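Local coordinates for uncharacterized protein (Bacteroides ovatus, PDB 4IRT) that is of unknown function but, as a beta-propeller with BNR-like repeats, is a putative neuraminidase that would release sialic acids from glycans, at residues T21-N26 with I314-I319; D363-S368 with L382-T387. All blocks are in the same frame, centred on the assembly; numbering follows the deposited sequence. Where two conformers were deposited one is given.

Contact 1: T21-N26 with I314-I319; sequences TVFRNN and IARPRI
R318 reaches V22 and R24 in the turn at 21-26 from the first strand of one beta-propeller sheet, 318-322, near the chain centre. Its CB and CG pass beside P367, and a turn about the CB-CG bond (chi2 -89°) swings CD toward the loop. NE then donates to V22 O at 3.1 Å, in the carbonyl plane and on a lone pair. At the tip, NH2 reaches the same V22 O at 2.7 Å, from above that plane, so the guanidinium holds this oxygen side-on with two nitrogens. NH2 also bonds R24 O at 2.8 Å; both oxygens lie near the guanidinium plane. NH1 donates to a water 2.8 Å away that also lies within hydrogen-bonding distance of N25 OD1 and N26 OD1. Replacing the arginine by an alanine would probably leave V22 O and R24 O without these donors and the type I turn T21-R24 less firmly held. Beside this polar grip, V22 CG2 rests 3.5 Å from P317 O, while CG1 sits over one face of the R316 guanidinium, whose NE forms a salt bridge with E366. R316 NH2 meets the F23 ring at its edge, 3.5 Å from CE2, with the two planes 86° apart.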
ATOM      1  N   THR A  21       6.618   3.600  -4.169  1.00 10.92           N
ATOM      2  CA  THR A  21       6.105   3.998  -2.868  1.00 11.10           C
ATOM      3  C   THR A  21       5.346   2.826  -2.254  1.00 10.14           C
ATOM      4  O   THR A  21       4.911   1.890  -2.947  1.00  9.80           O
ATOM      5  CB  THR A  21       5.173   5.222  -2.911  1.00 12.59           C
ATOM      6  OG1 THR A  21       3.854   4.805  -3.302  1.00 12.41           O
ATOM      7  CG2 THR A  21       5.726   6.322  -3.845  1.00 13.48           C
ATOM      8  N   VAL A  22       5.221   2.868  -0.931  1.00  9.76           N
ATOM      9  CA  VAL A  22       4.585   1.803  -0.167  1.00  9.01           C
ATOM     10  C   VAL A  22       3.087   1.735  -0.482  1.00  9.62           C
ATOM     11  O   VAL A  22       2.468   0.687  -0.284  1.00 10.82           O
ATOM     12  CB  VAL A  22       4.836   2.014   1.356  1.00  8.64           C
ATOM     13  CG1 VAL A  22       3.974   3.153   1.897  1.00  8.27           C
ATOM     14  CG2 VAL A  22       4.585   0.752   2.139  1.00  8.47           C
ATOM     15  N   PHE A  23       2.532   2.816  -1.031  1.00  9.48           N
ATOM     16  CA  PHE A  23       1.099   2.945  -1.208  1.00 11.37           C
ATOM     17  C   PHE A  23       0.633   2.701  -2.659  1.00 10.62           C
ATOM     18  O   PHE A  23      -0.489   3.014  -3.012  1.00 12.07           O
ATOM     19  CB  PHE A  23       0.563   4.266  -0.648  1.00 11.62           C
ATOM     20  CG  PHE A  23       1.246   5.493  -1.169  1.00 12.21           C
ATOM     21  CD1 PHE A  23       0.848   6.085  -2.350  1.00 13.23           C
ATOM     22  CD2 PHE A  23       2.269   6.092  -0.434  1.00 14.49           C
ATOM     23  CE1 PHE A  23       1.494   7.209  -2.827  1.00 13.52           C
ATOM     24  CE2 PHE A  23       2.909   7.226  -0.898  1.00 14.60           C
ATOM     25  CZ  PHE A  23       2.525   7.783  -2.097  1.00 17.06           C
ATOM     26  N   ARG A  24       1.484   2.090  -3.468  1.00 11.08           N
ATOM     27  CA  ARG A  24       1.036   1.540  -4.736  1.00  9.68           C
ATOM     28  C   ARG A  24       0.229   0.270  -4.475  1.00  9.28           C
ATOM     29  O   ARG A  24       0.761  -0.740  -4.019  1.00 10.05           O
ATOM     30  CB  ARG A  24       2.243   1.279  -5.632  1.00  9.90           C
ATOM     31  CG  ARG A  24       3.001   2.561  -5.988  1.00 10.26           C
ATOM     32  CD  ARG A  24       3.886   2.434  -7.246  1.00  9.92           C
ATOM     33  NE  ARG A  24       3.102   2.008  -8.402  1.00  9.72           N
ATOM     34  CZ  ARG A  24       3.539   1.332  -9.467  1.00 10.33           C
ATOM     35  NH1 ARG A  24       4.843   1.082  -9.682  1.00  9.56           N
ATOM     36  NH2 ARG A  24       2.658   0.954 -10.397  1.00 10.86           N
ATOM     37  N   ASN A  25      -1.065   0.332  -4.747  1.00 10.08           N
ATOM     38  CA  ASN A  25      -1.995  -0.750  -4.427  1.00 10.00           C
ATOM     39  C   ASN A  25      -2.834  -1.036  -5.659  1.00  9.62           C
ATOM     40  O   ASN A  25      -3.991  -0.565  -5.741  1.00  9.22           O
ATOM     41  CB  ASN A  25      -2.887  -0.332  -3.231  1.00 11.77           C
ATOM     42  CG  ASN A  25      -2.141  -0.435  -1.892  1.00 13.93           C
ATOM     43  OD1 ASN A  25      -1.804  -1.525  -1.449  1.00 20.50           O
ATOM     44  ND2 ASN A  25      -1.859   0.677  -1.287  1.00 15.99           N
ATOM     45  N   ASN A  26      -2.306  -1.782  -6.645  1.00  9.49           N
ATOM     46  CA  ASN A  26      -1.024  -2.485  -6.661  1.00  9.27           C
ATOM     47  C   ASN A  26      -0.106  -2.021  -7.792  1.00 10.10           C
ATOM     48  O   ASN A  26      -0.538  -1.431  -8.819  1.00 11.04           O
ATOM     49  CB  ASN A  26      -1.277  -3.968  -6.920  1.00  8.79           C
ATOM     50  CG  ASN A  26      -1.768  -4.700  -5.704  1.00  9.86           C
ATOM     51  OD1 ASN A  26      -2.381  -4.118  -4.794  1.00 10.66           O
ATOM     52  ND2 ASN A  26      -1.526  -6.002  -5.688  1.00  9.67           N
ATOM     53  N   ILE A 314      14.752   5.389   6.172  1.00 10.62           N
ATOM     54  CA  ILE A 314      14.166   4.059   6.138  1.00 11.02           C
ATOM     55  C   ILE A 314      12.847   4.104   5.344  1.00 10.49           C
ATOM     56  O   ILE A 314      12.178   5.148   5.247  1.00 11.12           O
ATOM     57  CB  ILE A 314      13.938   3.462   7.540  1.00 12.33           C
ATOM     58  CG1 ILE A 314      12.904   4.238   8.323  1.00 12.16           C
ATOM     59  CG2 ILE A 314      15.241   3.427   8.344  1.00 12.68           C
ATOM     60  CD1 ILE A 314      12.608   3.667   9.686  1.00 12.39           C
ATOM     61  N   ALA A 315      12.496   2.961   4.762  1.00 10.17           N
ATOM     62  CA  ALA A 315      11.263   2.830   4.006  1.00 10.25           C
ATOM     63  C   ALA A 315      10.103   2.473   4.900  1.00 10.12           C
ATOM     64  O   ALA A 315      10.265   1.748   5.877  1.00 10.44           O
ATOM     65  CB  ALA A 315      11.411   1.756   2.947  1.00 10.91           C
ATOM     66  N   ARG A 316       8.920   2.919   4.526  1.00  9.11           N
ATOM     67  CA  ARG A 316       7.722   2.371   5.125  1.00  8.79           C
ATOM     68  C   ARG A 316       7.578   0.888   4.673  1.00  9.06           C
ATOM     69  O   ARG A 316       7.926   0.530   3.549  1.00 10.49           O
ATOM     70  CB  ARG A 316       6.524   3.190   4.734  1.00  9.44           C
ATOM     71  CG  ARG A 316       6.582   4.554   5.380  1.00 10.08           C
ATOM     72  CD  ARG A 316       5.533   5.493   4.866  1.00 10.72           C
ATOM     73  NE  ARG A 316       5.788   5.832   3.478  1.00 11.21           N
ATOM     74  CZ  ARG A 316       5.168   6.793   2.814  1.00 12.75           C
ATOM     75  NH1 ARG A 316       4.211   7.499   3.387  1.00 12.83           N
ATOM     76  NH2 ARG A 316       5.474   7.015   1.547  1.00 12.69           N
ATOM     77  N   PRO A 317       7.127   0.020   5.576  1.00  9.09           N
ATOM     78  CA  PRO A 317       7.239  -1.407   5.340  1.00  8.91           C
ATOM     79  C   PRO A 317       6.040  -2.114   4.738  1.00  9.16           C
ATOM     80  O   PRO A 317       4.914  -1.590   4.733  1.00  9.73           O
ATOM     81  CB  PRO A 317       7.501  -1.936   6.746  1.00  9.17           C
ATOM     82  CG  PRO A 317       6.677  -1.052   7.609  1.00  8.80           C
ATOM     83  CD  PRO A 317       6.860   0.321   6.999  1.00  8.25           C
ATOM     84  N   ARG A 318       6.289  -3.329   4.265  1.00 10.27           N
ATOM     85  CA  ARG A 318       5.211  -4.266   3.883  1.00 10.50           C
ATOM     86  C   ARG A 318       5.420  -5.569   4.641  1.00  9.68           C
ATOM     87  O   ARG A 318       6.536  -5.864   5.076  1.00 10.09           O
ATOM     88  CB  ARG A 318       5.208  -4.576   2.382  1.00 11.40           C
ATOM     89  CG  ARG A 318       4.874  -3.423   1.434  1.00 14.32           C
ATOM     90  CD  ARG A 318       3.407  -3.338   1.187  1.00 15.21           C
ATOM     91  NE  ARG A 318       2.947  -2.334   0.217  1.00 13.77           N
ATOM     92  CZ  ARG A 318       2.166  -2.604  -0.818  1.00 16.32           C
ATOM     93  NH1 ARG A 318       1.817  -3.860  -1.126  1.00 17.72           N
ATOM     94  NH2 ARG A 318       1.756  -1.619  -1.589  1.00 18.51           N
ATOM     95  N   ILE A 319       4.342  -6.339   4.787  1.00  9.49           N
ATOM     96  CA  ILE A 319       4.376  -7.625   5.471  1.00  9.79           C
ATOM     97  C   ILE A 319       3.489  -8.641   4.762  1.00 10.07           C
ATOM     98  O   ILE A 319       2.461  -8.296   4.147  1.00 10.22           O
ATOM     99  CB  ILE A 319       3.884  -7.534   6.934  1.00 10.34           C
ATOM    100  CG1 ILE A 319       2.550  -6.763   7.029  1.00 10.52           C
ATOM    101  CG2 ILE A 319       4.931  -6.920   7.839  1.00 12.16           C
ATOM    102  CD1 ILE A 319       1.905  -6.858   8.405  1.00 11.32           C
TER
HETATM  103  O   HOH W   1      -0.576  -3.613  -2.631  1.00 17.57           O

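Contact 2: D363-S368 with L382-T387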
ATOM      1  N   ASP A 363      18.150   2.752  -2.780  1.00 10.21           N
ATOM      2  CA  ASP A 363      18.026   4.115  -2.271  1.00 10.85           C
ATOM      3  C   ASP A 363      16.628   4.484  -1.727  1.00 11.01           C
ATOM      4  O   ASP A 363      16.267   4.040  -0.642  1.00 12.02           O
ATOM      5  CB  ASP A 363      18.535   5.110  -3.317  1.00 11.47           C
ATOM      6  CG  ASP A 363      18.678   6.526  -2.774  1.00 14.18           C
ATOM      7  OD1 ASP A 363      18.831   6.721  -1.554  1.00 16.04           O
ATOM      8  OD2 ASP A 363      18.664   7.456  -3.564  1.00 14.92           O
ATOM      9  N   ALA A 364      15.838   5.246  -2.483  1.00 10.94           N
ATOM     10  CA  ALA A 364      14.536   5.770  -1.976  1.00 10.53           C
ATOM     11  C   ALA A 364      13.369   4.799  -2.107  1.00  9.93           C
ATOM     12  O   ALA A 364      12.239   5.118  -1.716  1.00  9.34           O
ATOM     13  CB  ALA A 364      14.205   7.061  -2.691  1.00 12.54           C
ATOM     14  N   TRP A 365      13.628   3.640  -2.683  1.00  9.66           N
ATOM     15  CA  TRP A 365      12.631   2.582  -2.832  1.00  9.29           C
ATOM     16  C   TRP A 365      11.899   2.276  -1.512  1.00  9.10           C
ATOM     17  O   TRP A 365      12.514   2.267  -0.427  1.00  8.27           O
ATOM     18  CB  TRP A 365      13.326   1.308  -3.319  1.00  9.59           C
ATOM     19  CG  TRP A 365      12.505   0.040  -3.373  1.00  8.82           C
ATOM     20  CD1 TRP A 365      11.833  -0.416  -4.448  1.00  8.66           C
ATOM     21  CD2 TRP A 365      12.358  -0.964  -2.358  1.00  9.00           C
ATOM     22  NE1 TRP A 365      11.238  -1.599  -4.176  1.00  9.92           N
ATOM     23  CE2 TRP A 365      11.544  -1.971  -2.898  1.00  8.61           C
ATOM     24  CE3 TRP A 365      12.791  -1.091  -1.034  1.00  8.72           C
ATOM     25  CZ2 TRP A 365      11.185  -3.104  -2.186  1.00  8.83           C
ATOM     26  CZ3 TRP A 365      12.417  -2.222  -0.321  1.00  8.44           C
ATOM     27  CH2 TRP A 365      11.644  -3.220  -0.910  1.00  8.37           C
ATOM     28  N   GLU A 366      10.583   2.100  -1.639  1.00  9.12           N
ATOM     29  CA  GLU A 366       9.791   1.429  -0.654  1.00  8.52           C
ATOM     30  C   GLU A 366       9.139   0.202  -1.265  1.00  8.46           C
ATOM     31  O   GLU A 366       8.869   0.153  -2.473  1.00  8.80           O
ATOM     32  CB  GLU A 366       8.725   2.348  -0.074  1.00  8.68           C
ATOM     33  CG  GLU A 366       9.210   3.668   0.499  1.00  9.51           C
ATOM     34  CD  GLU A 366       8.071   4.462   1.109  1.00  9.83           C
ATOM     35  OE1 GLU A 366       7.111   4.811   0.378  1.00  9.58           O
ATOM     36  OE2 GLU A 366       8.152   4.776   2.309  1.00 10.02           O
ATOM     37  N   PRO A 367       8.829  -0.802  -0.436  1.00  8.64           N
ATOM     38  CA  PRO A 367       8.215  -2.013  -0.979  1.00  8.55           C
ATOM     39  C   PRO A 367       6.765  -1.915  -1.395  1.00  9.17           C
ATOM     40  O   PRO A 367       5.963  -1.207  -0.763  1.00  8.54           O
ATOM     41  CB  PRO A 367       8.296  -3.017   0.176  1.00  8.56           C
ATOM     42  CG  PRO A 367       8.420  -2.150   1.411  1.00  8.56           C
ATOM     43  CD  PRO A 367       9.129  -0.907   1.004  1.00  8.37           C
ATOM     44  N   SER A 368       6.470  -2.587  -2.518  1.00  9.21           N
ATOM     45  CA  SER A 368       5.110  -2.988  -2.867  0.67  8.94           C
ATOM     46  C   SER A 368       5.228  -4.436  -3.382  1.00  9.93           C
ATOM     47  O   SER A 368       6.297  -4.855  -3.886  1.00  9.63           O
ATOM     48  CB  SER A 368       4.456  -2.046  -3.902  0.67  8.28           C
ATOM     49  OG  SER A 368       5.265  -1.871  -5.051  0.67  7.71           O
ATOM     50  N   LEU A 382       8.135  -9.128  -5.063  1.00 10.24           N
ATOM     51  CA  LEU A 382       8.288  -7.704  -4.814  1.00 10.90           C
ATOM     52  C   LEU A 382       8.629  -6.941  -6.089  1.00 10.37           C
ATOM     53  O   LEU A 382       9.453  -7.386  -6.916  1.00 10.52           O
ATOM     54  CB  LEU A 382       9.404  -7.483  -3.784  1.00 12.64           C
ATOM     55  CG  LEU A 382       9.264  -8.117  -2.407  1.00 14.17           C
ATOM     56  CD1 LEU A 382      10.545  -8.012  -1.594  1.00 16.53           C
ATOM     57  CD2 LEU A 382       8.133  -7.421  -1.671  1.00 15.99           C
ATOM     58  N   PHE A 383       8.044  -5.747  -6.196  1.00 10.21           N
ATOM     59  CA  PHE A 383       8.420  -4.729  -7.174  1.00  9.04           C
ATOM     60  C   PHE A 383       9.693  -4.049  -6.673  1.00  9.50           C
ATOM     61  O   PHE A 383       9.680  -3.354  -5.652  1.00  9.11           O
ATOM     62  CB  PHE A 383       7.284  -3.694  -7.329  1.00  9.15           C
ATOM     63  CG  PHE A 383       7.496  -2.673  -8.453  1.00  8.86           C
ATOM     64  CD1 PHE A 383       8.474  -1.674  -8.352  1.00  9.41           C
ATOM     65  CD2 PHE A 383       6.721  -2.703  -9.606  1.00  8.87           C
ATOM     66  CE1 PHE A 383       8.678  -0.734  -9.384  1.00  8.97           C
ATOM     67  CE2 PHE A 383       6.907  -1.767 -10.618  1.00  9.26           C
ATOM     68  CZ  PHE A 383       7.896  -0.779 -10.529  1.00  8.61           C
ATOM     69  N   VAL A 384      10.788  -4.222  -7.394  1.00  9.15           N
ATOM     70  CA  VAL A 384      12.097  -3.728  -6.947  1.00  9.46           C
ATOM     71  C   VAL A 384      12.720  -2.860  -8.050  1.00 10.23           C
ATOM     72  O   VAL A 384      12.867  -3.296  -9.175  1.00 10.00           O
ATOM     73  CB  VAL A 384      13.016  -4.901  -6.595  1.00  9.35           C
ATOM     74  CG1 VAL A 384      14.432  -4.427  -6.293  1.00  9.74           C
ATOM     75  CG2 VAL A 384      12.459  -5.633  -5.381  1.00  9.38           C
ATOM     76  N   GLN A 385      13.115  -1.646  -7.683  1.00 10.30           N
ATOM     77  CA  GLN A 385      13.751  -0.695  -8.595  1.00  9.95           C
ATOM     78  C   GLN A 385      14.482   0.337  -7.743  1.00 10.23           C
ATOM     79  O   GLN A 385      13.928   0.847  -6.776  1.00 10.75           O
ATOM     80  CB  GLN A 385      12.706   0.048  -9.424  1.00  9.94           C
ATOM     81  CG  GLN A 385      13.318   0.949 -10.452  1.00 10.44           C
ATOM     82  CD  GLN A 385      12.375   1.934 -11.060  1.00  9.96           C
ATOM     83  OE1 GLN A 385      11.277   2.172 -10.565  1.00 12.17           O
ATOM     84  NE2 GLN A 385      12.809   2.530 -12.158  1.00  9.73           N
ATOM     85  N   HIS A 386      15.725   0.612  -8.106  1.00 10.32           N
ATOM     86  CA  HIS A 386      16.470   1.725  -7.502  1.00 10.53           C
ATOM     87  C   HIS A 386      15.844   3.049  -7.956  1.00 10.59           C
ATOM     88  O   HIS A 386      15.733   3.290  -9.151  1.00 10.32           O
ATOM     89  CB  HIS A 386      17.904   1.673  -8.001  1.00 11.27           C
ATOM     90  CG  HIS A 386      18.746   2.795  -7.493  1.00 11.43           C
ATOM     91  ND1 HIS A 386      19.644   2.637  -6.463  1.00 11.93           N
ATOM     92  CD2 HIS A 386      18.806   4.094  -7.857  1.00 12.02           C
ATOM     93  CE1 HIS A 386      20.247   3.797  -6.233  1.00 13.57           C
ATOM     94  NE2 HIS A 386      19.766   4.694  -7.078  1.00 12.95           N
ATOM     95  N   THR A 387      15.495   3.913  -7.007  1.00 10.41           N
ATOM     96  CA  THR A 387      15.026   5.244  -7.315  1.00 10.78           C
ATOM     97  C   THR A 387      15.638   6.245  -6.323  1.00 11.79           C
ATOM     98  O   THR A 387      16.066   5.868  -5.240  1.00 11.16           O
ATOM     99  CB  THR A 387      13.470   5.365  -7.235  1.00 10.75           C
ATOM    100  OG1 THR A 387      13.034   5.025  -5.911  1.00 10.27           O
ATOM    101  CG2 THR A 387      12.786   4.464  -8.203  1.00 10.37           C
TER
HETATM  102  O   HOH W   2      19.949   7.309  -6.045  1.00 28.87           O
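W365 turns the edge of its indole to F383, across a contact between the loop 363-368 and the edge strand 381-385 of a three-stranded antiparallel propeller sheet. The ring swings across to the strand because CG stands opposite the backbone N (chi1 172°), and NE1 donates to F383 O at 2.8 Å. The bond is nearly straight (166°), lies in the ring plane and uses a lone pair of the carbonyl. CD1 comes within 3.4 Å of Q385 O, and CZ2 touches V384 CG2 at 4.3 Å. One ring face is lined by the backbone N of P367.

F383 throws its own ring out of the contact, where R24 makes a cation-pi interaction with it; the base of the side chain stays beside the loop backbone, CB lying 3.8 Å from S368 O. At the other end, the H386 imidazole stands obliquely to D363, CE1 being 3.6 Å from CB, and one water joins H386 NE2 to D363 OD2. H386 ND1 is held by S361 O.

Backbone bonds brace both ends: A364 N donates to T387 O at 2.8 Å, and F383 N to S368 O at 3.0 Å. L382 and V384 pair with strand 401-407, whereas F383 points its N-H and C=O the other way. The chemistry therefore implies that the loop satisfies this edge residue as a further strand would, with an indole N-H standing in for one backbone donor.

The centres of contacts 1 and 2 lie about 9 Å apart, and E366, from the loop 363-368, bonds to both segments of contact 1; its OE1 lies 3.0 Å from V22 N, probably hydrogen-bonded. Along the chain, contact 1 closes at 319 before contact 2 opens at 363. Contact 1 joins the loop after strand 5-12 to strand 318-322, and contact 2 packs a loop on strand 381-385. Strands 5-12 and 381-385 flank 401-407 in one sheet, so N- and C-terminal parts of the chain share it, consistent with closure of a propeller ring. Through E366 and the R24-F383 cation-pi pair, the loop 21-26 probably links the sheet of 318-322 with that of 381-385.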